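Local coordinates for oxidoreductase, NAD-binding/iron-sulfur cluster-binding protein (Nitratireductor pacificus pht-3B, PDB 4RAS) that is a reductive dehalogenase that holds cobalamin and two iron-sulfur clusters and probably uses them to remove halogens from organic compounds, at residues S45-V50 against R138-A143; M258-M263 against G364-G369; P322-M327 against A425-A430; T340-D345 against C440-Y445. One frame throughout, in Å; residues are numbered along the deposited sequence.

Contact 1 (S45-V50 against R138-A143); sequences SLLGDV and RGTNAA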
loop_
_atom_site.group_PDB
_atom_site.type_symbol
_atom_site.label_atom_id
_atom_site.label_comp_id
_atom_site.label_asym_id
_atom_site.label_seq_id
_atom_site.Cartn_x
_atom_site.Cartn_y
_atom_site.Cartn_z
ATOM N N SER A 45 -12.684 23.238 -5.098
ATOM C CA SER A 45 -11.812 22.468 -4.233
ATOM C C SER A 45 -11.959 20.958 -4.513
ATOM O O SER A 45 -12.610 20.506 -5.442
ATOM C CB SER A 45 -12.106 22.717 -2.738
ATOM O OG SER A 45 -13.274 22.004 -2.275
ATOM N N LEU A 46 -11.303 20.185 -3.676
ATOM C CA LEU A 46 -11.275 18.760 -3.778
ATOM C C LEU A 46 -12.615 18.097 -3.418
ATOM O O LEU A 46 -12.837 16.938 -3.719
ATOM C CB LEU A 46 -10.228 18.289 -2.774
ATOM C CG LEU A 46 -9.752 16.916 -3.041
ATOM C CD1 LEU A 46 -8.963 16.957 -4.333
ATOM C CD2 LEU A 46 -8.875 16.520 -1.909
ATOM N N LEU A 47 -13.478 18.850 -2.781
ATOM C CA LEU A 47 -14.712 18.353 -2.242
ATOM C C LEU A 47 -15.478 17.402 -3.192
ATOM O O LEU A 47 -15.793 16.280 -2.823
ATOM C CB LEU A 47 -15.519 19.521 -1.826
ATOM C CG LEU A 47 -16.599 19.224 -0.843
ATOM C CD1 LEU A 47 -16.033 18.663 0.478
ATOM C CD2 LEU A 47 -17.436 20.496 -0.622
ATOM N N GLY A 48 -15.703 17.805 -4.439
ATOM C CA GLY A 48 -16.466 17.043 -5.402
ATOM C C GLY A 48 -15.816 15.724 -5.658
ATOM O O GLY A 48 -16.476 14.711 -5.869
ATOM N N ASP A 49 -14.503 15.687 -5.624
ATOM C CA ASP A 49 -13.786 14.425 -5.956
ATOM C C ASP A 49 -13.813 13.408 -4.816
ATOM O O ASP A 49 -14.004 12.240 -5.056
ATOM C CB ASP A 49 -12.365 14.797 -6.430
ATOM C CG ASP A 49 -12.410 15.907 -7.586
ATOM O OD1 ASP A 49 -13.038 15.595 -8.627
ATOM O OD2 ASP A 49 -11.870 17.060 -7.421
ATOM N N VAL A 50 -13.637 13.832 -3.574
ATOM C CA VAL A 50 -13.669 12.860 -2.503
ATOM C C VAL A 50 -15.093 12.359 -2.268
ATOM O O VAL A 50 -15.278 11.223 -1.863
ATOM C CB VAL A 50 -13.027 13.341 -1.174
ATOM C CG1 VAL A 50 -11.526 13.496 -1.327
ATOM C CG2 VAL A 50 -13.657 14.622 -0.643
ATOM N N ARG A 138 -8.136 23.095 1.881
ATOM C CA ARG A 138 -8.832 23.821 2.948
ATOM C C ARG A 138 -10.321 23.570 2.916
ATOM O O ARG A 138 -10.998 23.701 1.884
ATOM C CB ARG A 138 -8.513 25.316 2.889
ATOM C CG ARG A 138 -9.420 26.309 3.633
ATOM C CD ARG A 138 -8.769 27.708 3.678
ATOM N NE ARG A 138 -7.876 27.891 4.861
ATOM C CZ ARG A 138 -6.562 27.581 4.965
ATOM N NH1 ARG A 138 -5.839 27.037 3.971
ATOM N NH2 ARG A 138 -5.951 27.811 6.112
ATOM N N GLY A 139 -10.837 23.118 4.060
ATOM C CA GLY A 139 -12.278 22.845 4.182
ATOM C C GLY A 139 -12.799 21.489 3.680
ATOM O O GLY A 139 -13.996 21.264 3.692
ATOM N N THR A 140 -11.922 20.571 3.298
ATOM C CA THR A 140 -12.361 19.311 2.764
ATOM C C THR A 140 -12.093 18.143 3.674
ATOM O O THR A 140 -12.334 16.984 3.322
ATOM C CB THR A 140 -11.632 19.032 1.461
ATOM O OG1 THR A 140 -10.244 18.928 1.700
ATOM C CG2 THR A 140 -11.884 20.169 0.444
ATOM N N ASN A 141 -11.612 18.425 4.859
ATOM C CA ASN A 141 -11.162 17.340 5.736
ATOM C C ASN A 141 -12.291 16.423 6.203
ATOM O O ASN A 141 -12.145 15.207 6.168
ATOM C CB ASN A 141 -10.376 17.896 6.907
ATOM C CG ASN A 141 -9.049 17.195 7.093
ATOM O OD1 ASN A 141 -8.906 15.978 6.913
ATOM N ND2 ASN A 141 -8.070 17.958 7.502
ATOM N N ALA A 142 -13.443 16.965 6.562
ATOM C CA ALA A 142 -14.580 16.069 6.895
ATOM C C ALA A 142 -14.860 15.113 5.773
ATOM O O ALA A 142 -15.147 13.910 5.995
ATOM C CB ALA A 142 -15.837 16.837 7.260
ATOM N N ALA A 143 -14.857 15.624 4.554
ATOM C CA ALA A 143 -15.245 14.776 3.416
ATOM C C ALA A 143 -14.121 13.842 2.964
ATOM O O ALA A 143 -14.358 12.694 2.621
ATOM C CB ALA A 143 -15.718 15.618 2.294
#

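Contact 2 (M258-M263 against G364-G369); sequences MGRYPM and GADFVG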
loop_
_atom_site.group_PDB
_atom_site.type_symbol
_atom_site.label_atom_id
_atom_site.label_comp_id
_atom_site.label_asym_id
_atom_site.label_seq_id
_atom_site.Cartn_x
_atom_site.Cartn_y
_atom_site.Cartn_z
ATOM N N MET A 258 6.697 18.202 1.735
ATOM C CA MET A 258 7.943 17.423 1.920
ATOM C C MET A 258 7.753 15.945 2.384
ATOM O O MET A 258 8.720 15.197 2.424
ATOM C CB MET A 258 8.839 18.078 2.976
ATOM C CG MET A 258 9.095 19.586 2.831
ATOM S SD MET A 258 10.622 19.887 1.952
ATOM C CE MET A 258 10.410 19.051 0.362
ATOM N N GLY A 259 6.561 15.572 2.833
ATOM C CA GLY A 259 6.344 14.231 3.304
ATOM C C GLY A 259 6.900 14.045 4.723
ATOM O O GLY A 259 7.530 14.950 5.266
ATOM N N ARG A 260 6.684 12.870 5.273
ATOM C CA ARG A 260 7.111 12.509 6.624
ATOM C C ARG A 260 8.553 12.058 6.624
ATOM O O ARG A 260 9.264 12.378 7.549
ATOM C CB ARG A 260 6.345 11.329 7.210
ATOM C CG ARG A 260 4.937 11.606 7.722
ATOM C CD ARG A 260 4.261 10.320 8.321
ATOM N NE ARG A 260 5.244 9.504 9.085
ATOM C CZ ARG A 260 5.615 8.227 8.846
ATOM N NH1 ARG A 260 5.065 7.506 7.872
ATOM N NH2 ARG A 260 6.575 7.673 9.599
ATOM N N TYR A 261 8.986 11.401 5.554
ATOM C CA TYR A 261 10.342 10.949 5.469
ATOM C C TYR A 261 11.248 12.028 4.817
ATOM O O TYR A 261 10.862 12.685 3.851
ATOM C CB TYR A 261 10.404 9.631 4.678
ATOM C CG TYR A 261 9.678 8.484 5.332
ATOM C CD1 TYR A 261 10.273 7.769 6.380
ATOM C CD2 TYR A 261 8.383 8.154 4.963
ATOM C CE1 TYR A 261 9.636 6.695 6.986
ATOM C CE2 TYR A 261 7.706 7.071 5.567
ATOM C CZ TYR A 261 8.362 6.339 6.566
ATOM O OH TYR A 261 7.715 5.368 7.193
ATOM N N PRO A 262 12.478 12.155 5.304
ATOM C CA PRO A 262 13.335 13.229 4.825
ATOM C C PRO A 262 14.050 12.937 3.510
ATOM O O PRO A 262 15.273 12.803 3.434
ATOM C CB PRO A 262 14.321 13.406 5.986
ATOM C CG PRO A 262 14.415 12.036 6.650
ATOM C CD PRO A 262 13.068 11.433 6.458
ATOM N N MET A 263 13.271 12.806 2.457
ATOM C CA MET A 263 13.852 12.517 1.136
ATOM C C MET A 263 14.773 13.648 0.669
ATOM O O MET A 263 15.629 13.420 -0.172
ATOM C CB MET A 263 12.744 12.326 0.116
ATOM C CG MET A 263 12.109 10.938 0.151
ATOM S SD MET A 263 13.184 9.497 -0.190
ATOM C CE MET A 263 13.178 9.543 -1.963
ATOM N N GLY A 364 -2.988 10.523 2.001
ATOM C CA GLY A 364 -2.387 9.314 2.661
ATOM C C GLY A 364 -1.267 8.587 1.973
ATOM O O GLY A 364 -0.831 7.567 2.443
ATOM N N ALA A 365 -0.663 9.167 0.942
ATOM C CA ALA A 365 0.561 8.591 0.397
ATOM C C ALA A 365 1.729 8.614 1.349
ATOM O O ALA A 365 1.860 9.535 2.103
ATOM C CB ALA A 365 0.920 9.310 -0.833
ATOM N N ASP A 366 2.628 7.640 1.267
ATOM C CA ASP A 366 3.813 7.694 2.040
ATOM C C ASP A 366 4.958 8.476 1.366
ATOM O O ASP A 366 5.720 9.048 2.069
ATOM C CB ASP A 366 4.242 6.264 2.426
ATOM C CG ASP A 366 3.146 5.551 3.341
ATOM O OD1 ASP A 366 2.973 6.002 4.475
ATOM O OD2 ASP A 366 2.395 4.639 2.879
ATOM N N PHE A 367 5.035 8.428 0.017
ATOM C CA PHE A 367 6.017 9.149 -0.766
ATOM C C PHE A 367 5.347 9.608 -2.054
ATOM O O PHE A 367 4.472 8.901 -2.601
ATOM C CB PHE A 367 7.183 8.296 -1.210
ATOM C CG PHE A 367 8.042 7.833 -0.091
ATOM C CD1 PHE A 367 7.710 6.715 0.635
ATOM C CD2 PHE A 367 9.176 8.548 0.273
ATOM C CE1 PHE A 367 8.520 6.300 1.685
ATOM C CE2 PHE A 367 9.968 8.141 1.308
ATOM C CZ PHE A 367 9.594 7.063 2.064
ATOM N N VAL A 368 5.684 10.791 -2.487
ATOM C CA VAL A 368 5.196 11.355 -3.766
ATOM C C VAL A 368 6.378 11.890 -4.539
ATOM O O VAL A 368 7.166 12.631 -4.019
ATOM C CB VAL A 368 4.223 12.525 -3.568
ATOM C CG1 VAL A 368 3.707 12.972 -4.910
ATOM C CG2 VAL A 368 3.051 12.134 -2.704
ATOM N N GLY A 369 6.482 11.481 -5.798
ATOM C CA GLY A 369 7.431 12.045 -6.706
ATOM C C GLY A 369 6.854 12.189 -8.100
ATOM O O GLY A 369 5.809 11.615 -8.416
HETATM O O HOH W 1 3.773 8.382 5.919
HETATM O O HOH W 2 7.830 11.003 2.832
#

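Contact 3 (P322-M327 against A425-A430); sequences PLIQNM and AYMRGA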
loop_
_atom_site.group_PDB
_atom_site.type_symbol
_atom_site.label_atom_id
_atom_site.label_comp_id
_atom_site.label_asym_id
_atom_site.label_seq_id
_atom_site.Cartn_x
_atom_site.Cartn_y
_atom_site.Cartn_z
ATOM N N PRO A 322 -14.435 -5.715 -4.380
ATOM C CA PRO A 322 -15.386 -4.858 -5.078
ATOM C C PRO A 322 -14.951 -3.383 -5.182
ATOM O O PRO A 322 -15.309 -2.703 -6.154
ATOM C CB PRO A 322 -16.651 -4.950 -4.213
ATOM C CG PRO A 322 -16.439 -6.128 -3.261
ATOM C CD PRO A 322 -14.983 -6.326 -3.147
ATOM N N LEU A 323 -14.228 -2.875 -4.200
ATOM C CA LEU A 323 -13.805 -1.476 -4.312
ATOM C C LEU A 323 -12.745 -1.351 -5.395
ATOM O O LEU A 323 -12.787 -0.405 -6.178
ATOM C CB LEU A 323 -13.206 -0.872 -3.065
ATOM C CG LEU A 323 -13.635 -1.169 -1.660
ATOM C CD1 LEU A 323 -13.491 0.102 -0.846
ATOM C CD2 LEU A 323 -14.975 -1.836 -1.404
ATOM N N ILE A 324 -11.828 -2.313 -5.441
ATOM C CA ILE A 324 -10.768 -2.262 -6.431
ATOM C C ILE A 324 -11.350 -2.287 -7.843
ATOM O O ILE A 324 -10.968 -1.488 -8.698
ATOM C CB ILE A 324 -9.803 -3.449 -6.221
ATOM C CG1 ILE A 324 -8.945 -3.193 -4.986
ATOM C CG2 ILE A 324 -8.892 -3.678 -7.404
ATOM C CD1 ILE A 324 -8.138 -4.381 -4.521
ATOM N N GLN A 325 -12.243 -3.234 -8.080
ATOM C CA GLN A 325 -12.789 -3.428 -9.402
ATOM C C GLN A 325 -13.645 -2.250 -9.818
ATOM O O GLN A 325 -13.658 -1.848 -10.966
ATOM C CB GLN A 325 -13.620 -4.704 -9.491
ATOM C CG GLN A 325 -12.742 -5.938 -9.565
ATOM C CD GLN A 325 -13.539 -7.263 -9.501
ATOM O OE1 GLN A 325 -14.724 -7.339 -9.083
ATOM N NE2 GLN A 325 -12.863 -8.318 -9.864
ATOM N N ASN A 326 -14.418 -1.714 -8.901
ATOM C CA ASN A 326 -15.294 -0.644 -9.310
ATOM C C ASN A 326 -14.639 0.723 -9.324
ATOM O O ASN A 326 -15.282 1.661 -9.749
ATOM C CB ASN A 326 -16.532 -0.641 -8.472
ATOM C CG ASN A 326 -17.391 -1.880 -8.736
ATOM O OD1 ASN A 326 -17.415 -2.818 -7.949
ATOM N ND2 ASN A 326 -18.076 -1.873 -9.798
ATOM N N MET A 327 -13.375 0.834 -8.948
ATOM C CA MET A 327 -12.663 2.111 -9.175
ATOM C C MET A 327 -12.180 2.261 -10.610
ATOM O O MET A 327 -11.879 3.369 -11.064
ATOM C CB MET A 327 -11.494 2.275 -8.201
ATOM C CG MET A 327 -11.958 2.767 -6.863
ATOM S SD MET A 327 -10.617 3.146 -5.725
ATOM C CE MET A 327 -10.137 1.506 -5.251
ATOM N N ALA A 425 -2.607 -2.169 -0.290
ATOM C CA ALA A 425 -1.785 -1.067 -0.818
ATOM C C ALA A 425 -2.210 -0.690 -2.256
ATOM O O ALA A 425 -2.260 0.455 -2.602
ATOM C CB ALA A 425 -0.333 -1.462 -0.788
ATOM N N TYR A 426 -2.646 -1.659 -3.036
ATOM C CA TYR A 426 -3.232 -1.330 -4.328
ATOM C C TYR A 426 -4.553 -0.579 -4.195
ATOM O O TYR A 426 -4.817 0.377 -4.918
ATOM C CB TYR A 426 -3.544 -2.585 -5.075
ATOM C CG TYR A 426 -2.391 -3.310 -5.719
ATOM C CD1 TYR A 426 -1.326 -2.632 -6.243
ATOM C CD2 TYR A 426 -2.394 -4.727 -5.813
ATOM C CE1 TYR A 426 -0.289 -3.332 -6.860
ATOM C CE2 TYR A 426 -1.390 -5.429 -6.462
ATOM C CZ TYR A 426 -0.347 -4.736 -6.967
ATOM O OH TYR A 426 0.717 -5.380 -7.580
ATOM N N MET A 427 -5.419 -1.030 -3.302
ATOM C CA MET A 427 -6.687 -0.378 -3.095
ATOM C C MET A 427 -6.474 1.059 -2.656
ATOM O O MET A 427 -7.025 1.983 -3.231
ATOM C CB MET A 427 -7.476 -1.173 -2.076
ATOM C CG MET A 427 -8.909 -0.745 -1.791
ATOM S SD MET A 427 -8.905 0.545 -0.576
ATOM C CE MET A 427 -7.866 -0.120 0.782
ATOM N N ARG A 428 -5.678 1.245 -1.625
ATOM C CA ARG A 428 -5.490 2.574 -1.067
ATOM C C ARG A 428 -4.852 3.483 -2.087
ATOM O O ARG A 428 -5.176 4.676 -2.216
ATOM C CB ARG A 428 -4.588 2.472 0.223
ATOM C CG ARG A 428 -4.177 3.840 0.845
ATOM C CD ARG A 428 -5.329 4.645 1.407
ATOM N NE ARG A 428 -6.270 3.806 2.164
ATOM C CZ ARG A 428 -6.013 3.264 3.348
ATOM N NH1 ARG A 428 -4.849 3.438 3.930
ATOM N NH2 ARG A 428 -6.929 2.524 3.943
ATOM N N GLY A 429 -3.898 2.937 -2.822
ATOM C CA GLY A 429 -3.226 3.754 -3.899
ATOM C C GLY A 429 -4.192 4.170 -4.978
ATOM O O GLY A 429 -4.214 5.319 -5.382
ATOM N N ALA A 430 -5.048 3.240 -5.410
ATOM C CA ALA A 430 -6.013 3.544 -6.458
ATOM C C ALA A 430 -7.022 4.644 -6.028
ATOM O O ALA A 430 -7.435 5.444 -6.820
ATOM C CB ALA A 430 -6.750 2.322 -6.923
#

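Contact 4 (T340-D345 against C440-Y445); sequences TGKGGD and CRRMGY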
loop_
_atom_site.group_PDB
_atom_site.type_symbol
_atom_site.label_atom_id
_atom_site.label_comp_id
_atom_site.label_asym_id
_atom_site.label_seq_id
_atom_site.Cartn_x
_atom_site.Cartn_y
_atom_site.Cartn_z
ATOM N N THR A 340 -9.777 25.129 -17.442
ATOM C CA THR A 340 -11.097 25.294 -16.999
ATOM C C THR A 340 -11.198 26.621 -16.233
ATOM O O THR A 340 -12.296 27.150 -16.066
ATOM C CB THR A 340 -11.369 24.056 -16.124
ATOM O OG1 THR A 340 -12.518 23.346 -16.573
ATOM C CG2 THR A 340 -11.458 24.343 -14.723
ATOM N N GLY A 341 -10.071 27.119 -15.727
ATOM C CA GLY A 341 -10.018 28.313 -14.880
ATOM C C GLY A 341 -9.981 27.953 -13.402
ATOM O O GLY A 341 -9.664 28.779 -12.557
ATOM N N LYS A 342 -10.348 26.739 -13.069
ATOM C CA LYS A 342 -10.427 26.357 -11.660
ATOM C C LYS A 342 -9.101 25.875 -11.156
ATOM O O LYS A 342 -8.213 25.505 -11.928
ATOM C CB LYS A 342 -11.406 25.256 -11.473
ATOM C CG LYS A 342 -12.818 25.618 -11.868
ATOM C CD LYS A 342 -13.772 24.553 -11.337
ATOM C CE LYS A 342 -14.568 23.922 -12.441
ATOM N NZ LYS A 342 -15.916 24.526 -12.518
ATOM N N GLY A 343 -8.927 25.990 -9.847
ATOM C CA GLY A 343 -7.715 25.551 -9.209
ATOM C C GLY A 343 -6.681 26.591 -8.855
ATOM O O GLY A 343 -5.577 26.252 -8.334
ATOM N N GLY A 344 -7.053 27.858 -8.978
ATOM C CA GLY A 344 -6.187 28.966 -8.591
ATOM C C GLY A 344 -5.111 29.087 -9.619
ATOM O O GLY A 344 -5.264 28.649 -10.780
ATOM N N ASP A 345 -4.009 29.690 -9.213
ATOM C CA ASP A 345 -2.903 29.987 -10.144
ATOM C C ASP A 345 -2.091 28.721 -10.497
ATOM O O ASP A 345 -1.402 28.152 -9.684
ATOM C CB ASP A 345 -2.032 31.070 -9.521
ATOM C CG ASP A 345 -0.741 31.294 -10.268
ATOM O OD1 ASP A 345 -0.693 31.183 -11.510
ATOM O OD2 ASP A 345 0.247 31.623 -9.585
ATOM N N CYS A 440 -7.286 16.891 -11.121
ATOM C CA CYS A 440 -6.621 17.502 -12.283
ATOM C C CYS A 440 -7.638 17.742 -13.413
ATOM O O CYS A 440 -7.539 18.771 -14.099
ATOM C CB CYS A 440 -5.430 16.669 -12.792
ATOM S SG CYS A 440 -4.000 16.532 -11.668
ATOM N N ARG A 441 -8.554 16.771 -13.648
ATOM C CA ARG A 441 -9.486 16.873 -14.732
ATOM C C ARG A 441 -10.465 18.033 -14.461
ATOM O O ARG A 441 -10.838 18.766 -15.354
ATOM C CB ARG A 441 -10.217 15.556 -15.020
ATOM C CG ARG A 441 -9.319 14.404 -15.469
ATOM C CD ARG A 441 -10.070 13.192 -16.027
ATOM N NE ARG A 441 -11.001 12.720 -15.032
ATOM C CZ ARG A 441 -10.655 11.821 -14.068
ATOM N NH1 ARG A 441 -9.396 11.397 -13.909
ATOM N NH2 ARG A 441 -11.534 11.483 -13.189
ATOM N N ARG A 442 -10.827 18.237 -13.217
ATOM C CA ARG A 442 -11.734 19.306 -12.903
ATOM C C ARG A 442 -11.091 20.667 -13.190
ATOM O O ARG A 442 -11.773 21.633 -13.398
ATOM C CB ARG A 442 -12.136 19.184 -11.438
ATOM C CG ARG A 442 -12.916 20.347 -10.866
ATOM C CD ARG A 442 -13.159 20.174 -9.370
ATOM N NE ARG A 442 -13.700 18.844 -9.093
ATOM C CZ ARG A 442 -14.988 18.508 -9.153
ATOM N NH1 ARG A 442 -15.352 17.268 -8.870
ATOM N NH2 ARG A 442 -15.920 19.387 -9.469
ATOM N N MET A 443 -9.768 20.726 -13.110
ATOM C CA MET A 443 -9.006 21.895 -13.501
ATOM C C MET A 443 -8.752 21.976 -15.014
ATOM O O MET A 443 -8.064 22.874 -15.509
ATOM C CB MET A 443 -7.662 21.896 -12.737
ATOM C CG MET A 443 -7.851 22.026 -11.245
ATOM S SD MET A 443 -6.346 22.232 -10.295
ATOM C CE MET A 443 -5.423 20.766 -10.717
ATOM N N GLY A 444 -9.238 20.993 -15.744
ATOM C CA GLY A 444 -9.041 20.963 -17.200
ATOM C C GLY A 444 -7.704 20.466 -17.718
ATOM O O GLY A 444 -7.303 20.856 -18.803
ATOM N N TYR A 445 -7.069 19.538 -16.985
ATOM C CA TYR A 445 -5.887 18.861 -17.443
ATOM C C TYR A 445 -6.146 17.402 -17.467
ATOM O O TYR A 445 -6.500 16.812 -16.438
ATOM C CB TYR A 445 -4.704 19.157 -16.517
ATOM C CG TYR A 445 -4.271 20.575 -16.661
ATOM C CD1 TYR A 445 -3.395 20.958 -17.679
ATOM C CD2 TYR A 445 -4.796 21.565 -15.829
ATOM C CE1 TYR A 445 -3.028 22.307 -17.859
ATOM C CE2 TYR A 445 -4.448 22.905 -15.990
ATOM C CZ TYR A 445 -3.557 23.266 -17.006
ATOM O OH TYR A 445 -3.213 24.589 -17.131
HETATM O O HOH W 3 -7.648 25.616 -14.688
#

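Contact 1 (S45-V50 against R138-A143)
Ala143 CB sits between two side chains of the 45-50 segment. Leu47 CD1 reaches it at 3.6 Å and Val50 CG2 at 3.7 Å. Leu47 does so with one branch tip. Its CG lies opposite the backbone N (chi1 -160°), and its end comes closer to Ala143 than its base does. Val50 CG2 also rests against the carbonyl carbon of Ala143. Three residues earlier, at the N-cap position of helix 141-163, Thr140 points its methyl at the other segment: CG2 meets Ser45 OG at 3.6 Å and lies 3.8 Å from Leu47 N, with Leu46 CB a little farther off. The polar branch of Thr140 is used differently, since OG1 bonds to Ile137 O and to Tyr362 OH. This leaves the methyl for the contact.

A capping bond shapes the turn that Thr140 touches. Leu47 N donates to Ser45 OG over 3.2 Å and nearly straight, at 167°. Leu46 O then takes two bonds, from Asp49 N and Val50 N. Behind this turn, Leu46 and Val50 pack on Val435 of helix 418-442, and Leu46 also touches Leu359 of helix 349-363. The contact joins the N-terminal ends of helices 47-58 and 141-163, the first led into by a serine capping bond, and lies away from the cofactor sites.

Contact 2 (M258-M263 against G364-G369)
The rings of Tyr261 and Phe367 lie nearly parallel, with their planes at 11°, but they are offset so that little of one ring lies over the other. Their centroids are 5.0 Å apart. Tyr261 CD2 comes to 3.3 Å from Phe367 CZ, and Tyr261 CB, at the base of the side chain, packs near Phe367 CE2. The two side chains cross at about a right angle. Met263 meets the same phenyl ring at its edge. Its CG lies in the ring plane, 3.7 Å from Phe367 CE2. The chain then bends at chi2 (-61°) and chi3, which keeps SD beside the ring in an oblique Met-aromatic contact.

Two waters join the polar groups beside these rings. One accepts from Arg260 NH1, at the edge of the guanidinium, and donates to Asp366 OD1 at 2.9 Å. It spans a pair of opposite charges too far apart for a salt bridge. The other accepts from Tyr261 N and donates to Asp366 O, each at 3.0 Å, and also lies in the plane of the Tyr261 ring, at its edge. The charged ends have further partners: Arg260 NH2 forms a salt bridge with Asp574, and Asp366 OD2 accepts from Asp402 N.

The Phe367 side chain is about 10 Å from the bound cobalamin. Asp366 and Phe367 both face Leu400 in a classic beta bulge, at the start of strand 367-372. This strand, at one edge of a four-stranded antiparallel sheet, pairs with strand 395-402. The loop 258-263 lies beside it, between the strand and helix 576-587, where Arg579 touches Tyr261 and Pro262.

Contact 3 (P322-M327 against A425-A430)
Leu323 makes the first and loosest touch, with its CB 4.5 Å from Met427 CG. Its side chain also packs on Phe57 of helix 47-58 and Ala154 of helix 141-163. Ile324 comes closer. Its CG1 meets Met427 CB at 3.8 Å, and CD1 lies a little farther from the same atom. The two side chains cross at about a right angle. With CG anti to the backbone N (chi1 -174°), the Met427 chain turns its far end from Ile324 and packs on Glu151 and Ile155 of helix 141-163; CB stays in touch with Ile324.

Met327, one turn on, reaches across with its terminal methyl. The chain runs extended through chi2 (-174°) and bends only at chi3, which brings CE to 3.7 Å from Met427 O and 3.9 Å from Ala430 CB. Met327 SD lies 3.9 Å from Ala430 C. The small Ala430 side chain probably lets the methyl come this close.

The axes of the two helix segments pass 9.7 Å apart and cross at 41°. Tyr426, on the same turn of helix 418-442, touches the cobalamin and bonds through OH to Lys488. The contact thus backs a helix that lines the cofactor pocket. All five touching residues are buried. The side chains meet through carbon and sulfur, and one methyl also rests on a backbone carbonyl oxygen. The interface therefore depends on apolar fit and dispersion, with two methionine side chains carrying much of the contact.

Contact 4 (T340-D345 against C440-Y445)
Thr340 makes the direct polar link. Its backbone N donates to Met443 O over 3.4 Å, a weak bond bent to 133°. A water adds a second link between the backbones. That water donates to Met443 O at 2.9 Å and to Lys342 O at 2.8 Å, and takes a weak bond from Gly341 N. Met443 O is thus reached by both the loop backbone and the water.

The acceptor lies at the end of helix 418-442, which closes in a Schellman motif. Gly444 takes positive phi (80°) there, and its N bonds back to Arg441 O while Tyr445 N bonds to Cys440 O. Thr340 CB sits 3.8 Å from Gly444 N, and at this glycine the two backbones come close. The loop 340-345 folds over this helix end, with glycines at 341, 343 and 344, all of positive phi.

Van der Waals contacts fill in the rest. Met443 lays its CG 3.6 Å from Lys342 O, and its SD reaches 3.8 Å from Gly343 CA. Gly343 has no side chain, which leaves the sulfur room beside its backbone. The methylenes of Lys342 run past the helix end, with CE 3.7 Å from Arg442 O and nearest the CG of Arg442 among its side-chain atoms. The Lys342 side chain also touches Asp44.

Charge enters through Arg442. Its NH1 forms a salt bridge with Asp49 of helix 47-58.

From the N terminus, contact 1 closes first. It brings the start of helix 47-58 back to the start of helix 141-163, across a loop of 87 residues that includes strands 94-99 and 115-122. Contacts 2, 3 and 4 follow it in series, close loops of 100, 97 and 94 residues, and each crosses the other two. Contact 2 joins a loop to strand 367-372, contact 3 joins helix 315-327 to helix 418-442, and contact 4 joins the next loop to the end of that same helix. Contacts 1 and 4 touch through the salt bridge of Asp49 and Arg442, which ties helix 47-58 to the end of helix 418-442.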